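Local coordinates for protein glutamine synthetase (Helicobacter pylori, PDB 5ZLI) that is a glutamine synthetase of the I-beta type, a twelve-subunit enzyme whose chain combines a beta-grasp domain with a catalytic domain, at residues R316-F321 against F381-M386. Numbering follows the deposited sequence.
Sequences RGLAAF and FAAILM
L318 reaches across from its helix and straddles the backbone between A383 and I384 with its two methyls. The CB of L318 points at the facing helix but stops 5.7 Å short of the CB of A383. The next carbon, CG, lies anti to the backbone N (chi1 -166°), which sends the branch outward rather than back along its own helix. From CG of L318 it is 4.4 Å to CG1 of I384, and the fork supplies the remaining reach. One tine, CD1 of L318, comes down on the A383 side, 3.3 Å from the CB of A383. CD1 of L318 also lies 3.7 Å from the carbonyl carbon C of A383. The other tine, CD2 of L318, turns to I384 and meets CG1 of I384 at 3.6 Å, with the two side chains crossing at about a right angle.

Both helices belong to the catalytic domain of the glutamine synthetase fold, and here helix 315-322 runs against helix 377-393 nearly antiparallel, at 160°. Their local axes approach to 9.5 Å, with the small A383 directly opposite L318. No hydrogen bond links the segments, and all four touching residues are buried.

F321, roughly one turn on from L318, brings its ring to the same alanine methyl: CD2 of F321 is 3.9 Å from CB of A383, approaching obliquely. That ring has aromatic neighbours too, F446 edge-to-face and Y454 with its plane inclined to it. On F321's own helix the last turn is drawn in, the amides of A320 and F321 bonding to carbonyls three residues back, where the helix kinks. Behind the contact, helix 426-434 packs on A319 and A320, while A382 and L385 turn to helix 114-128.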
ATOM      1  N   ARG B 316     -25.845 -12.952 -51.516  1.00 41.99           N
ATOM      2  CA  ARG B 316     -24.457 -13.152 -51.095  1.00 40.71           C
ATOM      3  C   ARG B 316     -23.565 -11.980 -51.491  1.00 38.34           C
ATOM      4  O   ARG B 316     -22.619 -11.653 -50.774  1.00 43.39           O
ATOM      5  CB  ARG B 316     -23.901 -14.487 -51.612  1.00 42.32           C
ATOM      6  CG  ARG B 316     -24.716 -15.649 -51.122  1.00 35.41           C
ATOM      7  CD  ARG B 316     -23.868 -16.785 -50.601  1.00 43.15           C
ATOM      8  NE  ARG B 316     -22.558 -16.957 -51.224  1.00 50.08           N
ATOM      9  CZ  ARG B 316     -21.563 -17.647 -50.657  1.00 43.89           C
ATOM     10  NH1 ARG B 316     -21.739 -18.221 -49.474  1.00 45.88           N
ATOM     11  NH2 ARG B 316     -20.398 -17.776 -51.265  1.00 40.83           N
ATOM     12  N   GLY B 317     -23.814 -11.359 -52.646  1.00 39.15           N
ATOM     13  CA  GLY B 317     -23.060 -10.163 -52.989  1.00 39.21           C
ATOM     14  C   GLY B 317     -23.544  -8.918 -52.279  1.00 36.01           C
ATOM     15  O   GLY B 317     -22.739  -8.035 -51.965  1.00 29.52           O
ATOM     16  N   LEU B 318     -24.858  -8.829 -52.026  1.00 32.19           N
ATOM     17  CA  LEU B 318     -25.420  -7.725 -51.250  1.00 33.00           C
ATOM     18  C   LEU B 318     -24.864  -7.660 -49.830  1.00 35.11           C
ATOM     19  O   LEU B 318     -24.824  -6.576 -49.228  1.00 34.99           O
ATOM     20  CB  LEU B 318     -26.945  -7.828 -51.224  1.00 32.46           C
ATOM     21  CG  LEU B 318     -27.744  -6.593 -50.756  1.00 27.61           C
ATOM     22  CD1 LEU B 318     -27.431  -5.439 -51.601  1.00 32.11           C
ATOM     23  CD2 LEU B 318     -29.255  -6.824 -50.822  1.00 29.96           C
ATOM     24  N   ALA B 319     -24.411  -8.792 -49.283  1.00 34.88           N
ATOM     25  CA  ALA B 319     -23.884  -8.789 -47.922  1.00 33.06           C
ATOM     26  C   ALA B 319     -22.738  -7.804 -47.768  1.00 31.21           C
ATOM     27  O   ALA B 319     -22.565  -7.238 -46.695  1.00 33.53           O
ATOM     28  CB  ALA B 319     -23.419 -10.189 -47.534  1.00 32.95           C
ATOM     29  N   ALA B 320     -21.982  -7.557 -48.844  1.00 33.10           N
ATOM     30  CA  ALA B 320     -20.890  -6.583 -48.853  1.00 29.74           C
ATOM     31  C   ALA B 320     -21.333  -5.149 -48.529  1.00 31.35           C
ATOM     32  O   ALA B 320     -20.499  -4.327 -48.131  1.00 27.18           O
ATOM     33  CB  ALA B 320     -20.179  -6.637 -50.202  1.00 32.46           C
ATOM     34  N   PHE B 321     -22.598  -4.797 -48.725  1.00 30.28           N
ATOM     35  CA  PHE B 321     -22.978  -3.461 -48.310  1.00 29.02           C
ATOM     36  C   PHE B 321     -23.792  -3.440 -47.039  1.00 32.08           C
ATOM     37  O   PHE B 321     -23.753  -2.431 -46.317  1.00 28.48           O
ATOM     38  CB  PHE B 321     -23.774  -2.757 -49.403  1.00 35.60           C
ATOM     39  CG  PHE B 321     -23.054  -2.667 -50.699  1.00 34.37           C
ATOM     40  CD1 PHE B 321     -22.121  -1.677 -50.907  1.00 35.79           C
ATOM     41  CD2 PHE B 321     -23.334  -3.552 -51.726  1.00 40.62           C
ATOM     42  CE1 PHE B 321     -21.449  -1.576 -52.117  1.00 37.13           C
ATOM     43  CE2 PHE B 321     -22.667  -3.458 -52.945  1.00 39.99           C
ATOM     44  CZ  PHE B 321     -21.735  -2.464 -53.141  1.00 36.46           C
ATOM     45  N   PHE B 381     -29.270   0.679 -47.972  1.00 30.69           N
ATOM     46  CA  PHE B 381     -30.618   0.864 -48.503  1.00 31.47           C
ATOM     47  C   PHE B 381     -30.592   0.958 -50.021  1.00 33.72           C
ATOM     48  O   PHE B 381     -31.351   0.259 -50.712  1.00 35.11           O
ATOM     49  CB  PHE B 381     -31.262   2.106 -47.901  1.00 31.64           C
ATOM     50  CG  PHE B 381     -31.448   2.025 -46.436  1.00 29.61           C
ATOM     51  CD1 PHE B 381     -31.387   0.806 -45.785  1.00 28.83           C
ATOM     52  CD2 PHE B 381     -31.667   3.161 -45.696  1.00 31.35           C
ATOM     53  CE1 PHE B 381     -31.555   0.731 -44.446  1.00 24.46           C
ATOM     54  CE2 PHE B 381     -31.832   3.089 -44.344  1.00 31.11           C
ATOM     55  CZ  PHE B 381     -31.779   1.872 -43.722  1.00 30.98           C
ATOM     56  N   ALA B 382     -29.701   1.802 -50.556  1.00 27.61           N
ATOM     57  CA  ALA B 382     -29.554   1.918 -52.000  1.00 28.46           C
ATOM     58  C   ALA B 382     -29.403   0.553 -52.643  1.00 29.63           C
ATOM     59  O   ALA B 382     -30.087   0.235 -53.614  1.00 33.22           O
ATOM     60  CB  ALA B 382     -28.370   2.811 -52.340  1.00 29.19           C
ATOM     61  N   ALA B 383     -28.468  -0.254 -52.147  1.00 34.10           N
ATOM     62  CA  ALA B 383     -28.237  -1.580 -52.733  1.00 41.78           C
ATOM     63  C   ALA B 383     -29.432  -2.537 -52.553  1.00 37.06           C
ATOM     64  O   ALA B 383     -29.775  -3.295 -53.464  1.00 33.99           O
ATOM     65  CB  ALA B 383     -26.955  -2.176 -52.151  1.00 35.47           C
ATOM     66  N   ILE B 384     -30.062  -2.546 -51.386  1.00 40.21           N
ATOM     67  CA  ILE B 384     -31.238  -3.396 -51.219  1.00 38.69           C
ATOM     68  C   ILE B 384     -32.296  -3.056 -52.253  1.00 46.49           C
ATOM     69  O   ILE B 384     -32.914  -3.958 -52.843  1.00 52.08           O
ATOM     70  CB  ILE B 384     -31.770  -3.297 -49.784  1.00 35.98           C
ATOM     71  CG1 ILE B 384     -30.929  -4.219 -48.901  1.00 32.22           C
ATOM     72  CG2 ILE B 384     -33.239  -3.619 -49.729  1.00 36.21           C
ATOM     73  CD1 ILE B 384     -30.935  -3.852 -47.456  1.00 37.66           C
ATOM     74  N   LEU B 385     -32.513  -1.758 -52.509  1.00 41.18           N
ATOM     75  CA  LEU B 385     -33.519  -1.394 -53.499  1.00 38.23           C
ATOM     76  C   LEU B 385     -33.086  -1.780 -54.904  1.00 35.41           C
ATOM     77  O   LEU B 385     -33.895  -2.281 -55.680  1.00 41.24           O
ATOM     78  CB  LEU B 385     -33.857   0.083 -53.410  1.00 37.25           C
ATOM     79  CG  LEU B 385     -34.822   0.480 -54.528  1.00 44.20           C
ATOM     80  CD1 LEU B 385     -36.197  -0.198 -54.421  1.00 27.68           C
ATOM     81  CD2 LEU B 385     -34.986   2.016 -54.521  1.00 39.42           C
ATOM     82  N   MET B 386     -31.812  -1.596 -55.241  1.00 42.99           N
ATOM     83  CA  MET B 386     -31.344  -1.989 -56.570  1.00 41.39           C
ATOM     84  C   MET B 386     -31.448  -3.491 -56.790  1.00 39.14           C
ATOM     85  O   MET B 386     -31.575  -3.938 -57.932  1.00 51.47           O
ATOM     86  CB  MET B 386     -29.893  -1.567 -56.803  1.00 32.91           C
ATOM     87  CG  MET B 386     -29.595  -0.080 -56.823  1.00 32.66           C
ATOM     88  SD  MET B 386     -30.474   0.915 -58.027  1.00 52.08           S
ATOM     89  CE  MET B 386     -29.724   0.387 -59.565  1.00 42.99           C
TER